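Local coordinates for serpin-ZX (Arabidopsis thaliana, PDB 3LE2), which inhibits proteases such as metacaspase-9 and RD21A through cleavage of its reactive center loop, thereby restraining programmed cell death, at residues S163-I168 against V324-H329; G99-K104 against A123-D128. All blocks are in the same frame, centred on the assembly; numbering follows the deposited sequence.

Overall arrangement
Followed from the N terminus, the first of the four segments to appear lies on strand 93-103; the chain then passes through helix 110-119 and returns as strand 123-127, so interaction 2 closes a short connection of 18 residues. Helix 129-147 follows, and the chain then enters strand 167-176, antiparallel to strand 93-103 on the side away from 123-127. Interaction 1 closes much later, after 155 intervening residues, when strand 326-335 comes alongside. The two contacts are therefore in series, neither nested nor crossed. Their centres lie about 10 Å apart, joined by probable backbone hydrogen bonds between Lys166 O and Asp103 N and between Ile168 N and Trp101 O. Together they order four neighbouring strands of the serpin A sheet.

Interaction 1: S163-I168 against V324-H329; sequences SMTKLI and VSNIFH
Ser325 meets the backbone of Lys166 and Leu167 where two parallel strands of serpin sheet A begin to pair, and here a side chain does work usually left to the main chain. These are the strands between which the cleaved reactive center loop inserts in inhibitory serpins; the native stressed form keeps them joined. The tight part is polar. Ser325 OG accepts the N-H of Leu167 at 3.0 Å, almost perfectly straight (179°), and that of Lys166 at 3.1 Å. Lys166 makes this possible: a local backbone turn there, psi -46°, brings two successive N-H groups to bear on one oxygen. In return Leu167 O takes the Ser325 N-H at 2.7 Å, in the carbonyl plane, and a weak second bond from Asn326 N. Beside this knot the apolar side is buried, with Leu167 CD2 against Val324 CG2 and helix 37-49 beyond Val324. Ile168 pairs with Asn326, and in the given conformer its CG2 lies at the edge of the Phe328 ring, though Ile168 has two modelled conformers and that touch is doubtful.

The other flank is looser. The side chain of Lys166 bends at chi2 and leads away from the strand, and a water lies between Thr165 OG1 and Asn326 OD1. Thr165 OG1 also bonds to Asp162 N, while Asn326 ND2 is held by Asp289, which fixes the amide's rotation. The water stands 2.7 Å from Thr165 OG1, but only 2.5 Å from Asn326 OD1, a separation short enough to be doubtful.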
loop_
_atom_site.group_PDB
_atom_site.type_symbol
_atom_site.label_atom_id
_atom_site.label_comp_id
_atom_site.label_asym_id
_atom_site.label_seq_id
_atom_site.Cartn_x
_atom_site.Cartn_y
_atom_site.Cartn_z
ATOM N N SER A 163 25.797 5.598 13.292
ATOM C CA SER A 163 26.298 5.191 14.600
ATOM C C SER A 163 25.318 5.577 15.706
ATOM O O SER A 163 25.385 5.046 16.822
ATOM C CB SER A 163 27.712 5.742 14.868
ATOM O OG SER A 163 27.733 7.158 14.828
ATOM N N MET A 164 24.397 6.485 15.390
ATOM C CA MET A 164 23.368 6.884 16.354
ATOM C C MET A 164 22.079 6.059 16.252
ATOM O O MET A 164 21.163 6.220 17.062
ATOM C CB MET A 164 23.037 8.369 16.205
ATOM C CG MET A 164 24.227 9.297 16.433
ATOM S SD MET A 164 24.892 9.132 18.103
ATOM C CE MET A 164 23.422 9.495 19.080
ATOM N N THR A 165 22.001 5.183 15.260
ATOM C CA THR A 165 20.779 4.410 15.045
ATOM C C THR A 165 20.568 3.406 16.167
ATOM O O THR A 165 21.472 2.654 16.510
ATOM C CB THR A 165 20.807 3.667 13.703
ATOM O OG1 THR A 165 20.783 4.617 12.633
ATOM C CG2 THR A 165 19.609 2.763 13.587
ATOM N N LYS A 166 19.370 3.404 16.741
ATOM C CA LYS A 166 19.077 2.536 17.878
ATOM C C LYS A 166 18.048 1.483 17.545
ATOM O O LYS A 166 18.238 0.314 17.874
ATOM C CB LYS A 166 18.614 3.355 19.083
ATOM C CG LYS A 166 19.683 4.319 19.607
ATOM C CD LYS A 166 20.942 3.568 20.067
ATOM C CE LYS A 166 22.025 4.537 20.518
ATOM N NZ LYS A 166 23.359 3.870 20.670
ATOM N N LEU A 167 16.958 1.896 16.895
ATOM C CA LEU A 167 15.852 0.984 16.597
ATOM C C LEU A 167 15.208 1.275 15.252
ATOM O O LEU A 167 14.713 2.378 15.010
ATOM C CB LEU A 167 14.787 1.039 17.702
ATOM C CG LEU A 167 13.530 0.198 17.493
ATOM C CD1 LEU A 167 13.814 -1.298 17.486
ATOM C CD2 LEU A 167 12.520 0.538 18.562
ATOM N N ILE A 168 15.214 0.278 14.375
ATOM C CA ILE A 168 14.613 0.423 13.056
ATOM C C ILE A 168 13.644 -0.706 12.717
ATOM O O ILE A 168 13.739 -1.819 13.247
ATOM C CB ILE A 168 15.682 0.484 11.943
ATOM C CG1 ILE A 168 16.403 -0.864 11.829
ATOM C CG2 ILE A 168 16.643 1.641 12.191
ATOM C CD1 ILE A 168 17.343 -0.974 10.645
ATOM N N VAL A 324 11.762 4.815 18.325
ATOM C CA VAL A 324 12.007 4.319 16.980
ATOM C C VAL A 324 12.838 5.326 16.191
ATOM O O VAL A 324 12.501 6.514 16.126
ATOM C CB VAL A 324 10.683 4.072 16.239
ATOM C CG1 VAL A 324 10.944 3.549 14.827
ATOM C CG2 VAL A 324 9.804 3.110 17.035
ATOM N N SER A 325 13.929 4.847 15.601
ATOM C CA SER A 325 14.802 5.686 14.786
ATOM C C SER A 325 14.231 5.848 13.373
ATOM O O SER A 325 14.197 6.954 12.820
ATOM C CB SER A 325 16.209 5.074 14.711
ATOM O OG SER A 325 16.723 4.766 16.002
ATOM N N ASN A 326 13.790 4.737 12.791
ATOM C CA ASN A 326 13.333 4.737 11.414
ATOM C C ASN A 326 12.320 3.647 11.183
ATOM O O ASN A 326 12.350 2.583 11.826
ATOM C CB ASN A 326 14.482 4.465 10.433
ATOM C CG ASN A 326 15.759 5.209 10.771
ATOM O OD1 ASN A 326 16.506 4.816 11.669
ATOM N ND2 ASN A 326 16.035 6.268 10.024
ATOM N N ILE A 327 11.442 3.902 10.225
ATOM C CA ILE A 327 10.568 2.866 9.709
ATOM C C ILE A 327 10.740 2.846 8.201
ATOM O O ILE A 327 10.146 3.652 7.478
ATOM C CB ILE A 327 9.095 3.090 10.090
ATOM C CG1 ILE A 327 8.941 3.115 11.618
ATOM C CG2 ILE A 327 8.209 2.010 9.467
ATOM C CD1 ILE A 327 7.563 3.611 12.082
ATOM N N PHE A 328 11.573 1.914 7.746
ATOM C CA PHE A 328 11.907 1.773 6.328
ATOM C C PHE A 328 10.885 0.915 5.590
ATOM O O PHE A 328 10.645 -0.240 5.961
ATOM C CB PHE A 328 13.312 1.181 6.177
ATOM C CG PHE A 328 14.409 2.075 6.703
ATOM C CD1 PHE A 328 15.097 1.748 7.870
ATOM C CD2 PHE A 328 14.750 3.250 6.029
ATOM C CE1 PHE A 328 16.137 2.572 8.353
ATOM C CE2 PHE A 328 15.769 4.081 6.507
ATOM C CZ PHE A 328 16.463 3.741 7.672
ATOM N N HIS A 329 10.277 1.482 4.551
ATOM C CA HIS A 329 9.256 0.768 3.786
ATOM C C HIS A 329 9.534 0.789 2.291
ATOM O O HIS A 329 9.932 1.808 1.723
ATOM C CB HIS A 329 7.854 1.345 4.059
ATOM C CG HIS A 329 6.763 0.691 3.262
ATOM N ND1 HIS A 329 6.349 -0.607 3.488
ATOM C CD2 HIS A 329 5.989 1.161 2.251
ATOM C CE1 HIS A 329 5.382 -0.912 2.640
ATOM N NE2 HIS A 329 5.140 0.144 1.883
HETATM O O HOH W 1 18.683 6.083 11.811
#

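Interaction 2: G99-K104 against A123-D128; sequences GAWIDK and ASNQAD
A beta-alpha-beta unit of serpin sheet A, made of strand 93-103, helix 110-119 and strand 123-127, brings residues 99-104 and 123-128 together as a parallel pair. The ladder follows the regular parallel pattern, in which every second residue of strand 93-103, such as Ala100 and Ile102, bonds through N-H and C=O to the residues either side of its partner. Ala100 N donates to Ala123 O at 3.0 Å and Asn125 N to Ala100 O; Ile102 N then reaches Asn125 O, and Ala127 N reaches Ile102 O. Lys104 N closes the series on Ala127 O at 2.7 Å.

The side chains differ sharply between the two faces. On one, Trp101 and Asn125 run side by side, and Asn125 CB sits over the five-membered ring in a CH-pi contact, 4.0 Å from the centroid. Asn125 ND2 lies above the same indole, offset toward its rim, with the amide plane 31° from that of the ring. Ala127 CB meets the ring edge at Trp101 CD1, while Trp101 CZ3 passes 3.7 Å from the CA of Gly99, which carries no side chain there. On the opposite face, Ile102 CG2 touches Gln126 CG. At the strand ends Lys104, extended beyond CG, lies along Asp128 and forms a long salt bridge, NZ to OD2 at 3.9 Å. Asp128 is the N-cap of helix 129-147, its OD1 bonded to Ser131 N.

That helix covers the Trp101 face: Trp143 meets the indole edge-to-face, Phe129 and Val140 pack on it, and Val136 touches Ala127. Helix 110-119 lies against Ser124 on the other face, and strand 167-176 continues the sheet beyond strand 93-103.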
loop_
_atom_site.group_PDB
_atom_site.type_symbol
_atom_site.label_atom_id
_atom_site.label_comp_id
_atom_site.label_asym_id
_atom_site.label_seq_id
_atom_site.Cartn_x
_atom_site.Cartn_y
_atom_site.Cartn_z
ATOM N N GLY A 99 10.541 -6.943 9.708
ATOM C CA GLY A 99 11.567 -7.153 10.715
ATOM C C GLY A 99 11.932 -5.933 11.534
ATOM O O GLY A 99 11.697 -4.793 11.122
ATOM N N ALA A 100 12.507 -6.187 12.709
ATOM C CA ALA A 100 13.007 -5.131 13.572
ATOM C C ALA A 100 14.456 -5.401 13.973
ATOM O O ALA A 100 14.832 -6.526 14.271
ATOM C CB ALA A 100 12.132 -5.016 14.813
ATOM N N TRP A 101 15.265 -4.354 13.972
ATOM C CA TRP A 101 16.649 -4.449 14.404
ATOM C C TRP A 101 16.903 -3.395 15.462
ATOM O O TRP A 101 16.467 -2.250 15.341
ATOM C CB TRP A 101 17.610 -4.217 13.226
ATOM C CG TRP A 101 17.827 -5.418 12.318
ATOM C CD1 TRP A 101 18.926 -6.242 12.285
ATOM C CD2 TRP A 101 16.925 -5.920 11.318
ATOM N NE1 TRP A 101 18.758 -7.222 11.330
ATOM C CE2 TRP A 101 17.543 -7.042 10.720
ATOM C CE3 TRP A 101 15.657 -5.523 10.867
ATOM C CZ2 TRP A 101 16.938 -7.769 9.697
ATOM C CZ3 TRP A 101 15.061 -6.245 9.858
ATOM C CH2 TRP A 101 15.699 -7.361 9.286
ATOM N N ILE A 102 17.643 -3.769 16.486
ATOM C CA ILE A 102 17.954 -2.829 17.549
ATOM C C ILE A 102 19.461 -2.802 17.779
ATOM O O ILE A 102 20.139 -3.818 17.589
ATOM C CB ILE A 102 17.208 -3.236 18.841
ATOM C CG1 ILE A 102 17.010 -2.033 19.750
ATOM C CG2 ILE A 102 17.922 -4.395 19.551
ATOM C CD1 ILE A 102 15.932 -2.248 20.758
ATOM N N ASP A 103 20.010 -1.657 18.169
ATOM C CA ASP A 103 21.435 -1.648 18.470
ATOM C C ASP A 103 21.748 -2.674 19.549
ATOM O O ASP A 103 21.045 -2.748 20.563
ATOM C CB ASP A 103 21.948 -0.286 18.911
ATOM C CG ASP A 103 23.458 -0.270 19.013
ATOM O OD1 ASP A 103 24.099 -0.631 18.006
ATOM O OD2 ASP A 103 24.002 0.058 20.091
ATOM N N LYS A 104 22.813 -3.449 19.333
ATOM C CA LYS A 104 23.135 -4.579 20.201
ATOM C C LYS A 104 23.469 -4.172 21.642
ATOM O O LYS A 104 23.612 -5.028 22.511
ATOM C CB LYS A 104 24.268 -5.413 19.605
ATOM C CG LYS A 104 25.645 -4.837 19.843
ATOM C CD LYS A 104 26.727 -5.783 19.328
ATOM C CE LYS A 104 28.117 -5.227 19.599
ATOM N NZ LYS A 104 29.179 -6.126 19.076
ATOM N N ALA A 123 10.668 -10.894 12.109
ATOM C CA ALA A 123 11.973 -11.173 12.692
ATOM C C ALA A 123 12.337 -10.078 13.672
ATOM O O ALA A 123 11.863 -8.959 13.561
ATOM C CB ALA A 123 13.023 -11.260 11.601
ATOM N N SER A 124 13.188 -10.392 14.633
ATOM C CA SER A 124 13.739 -9.357 15.497
ATOM C C SER A 124 15.182 -9.717 15.752
ATOM O O SER A 124 15.492 -10.871 16.049
ATOM C CB SER A 124 12.964 -9.244 16.814
ATOM O OG SER A 124 12.716 -10.516 17.391
ATOM N N ASN A 125 16.065 -8.735 15.613
ATOM C CA ASN A 125 17.492 -8.978 15.707
ATOM C C ASN A 125 18.223 -7.806 16.323
ATOM O O ASN A 125 17.713 -6.685 16.352
ATOM C CB ASN A 125 18.062 -9.252 14.318
ATOM C CG ASN A 125 17.647 -10.600 13.778
ATOM O OD1 ASN A 125 18.233 -11.622 14.128
ATOM N ND2 ASN A 125 16.636 -10.613 12.919
ATOM N N GLN A 126 19.422 -8.075 16.822
ATOM C CA GLN A 126 20.324 -7.012 17.230
ATOM C C GLN A 126 21.327 -6.750 16.121
ATOM O O GLN A 126 21.608 -7.621 15.304
ATOM C CB GLN A 126 21.077 -7.397 18.490
ATOM C CG GLN A 126 20.214 -7.543 19.707
ATOM C CD GLN A 126 20.955 -8.228 20.817
ATOM O OE1 GLN A 126 21.724 -7.597 21.544
ATOM N NE2 GLN A 126 20.755 -9.539 20.942
ATOM N N ALA A 127 21.871 -5.546 16.100
ATOM C CA ALA A 127 22.843 -5.182 15.091
ATOM C C ALA A 127 23.848 -4.228 15.704
ATOM O O ALA A 127 23.574 -3.590 16.720
ATOM C CB ALA A 127 22.152 -4.543 13.905
ATOM N N ASP A 128 25.016 -4.144 15.086
ATOM C CA ASP A 128 26.071 -3.279 15.568
ATOM C C ASP A 128 26.001 -1.941 14.848
ATOM O O ASP A 128 26.919 -1.589 14.111
ATOM C CB ASP A 128 27.423 -3.937 15.296
ATOM C CG ASP A 128 28.567 -3.268 16.042
ATOM O OD1 ASP A 128 28.333 -2.222 16.692
ATOM O OD2 ASP A 128 29.703 -3.803 15.977
#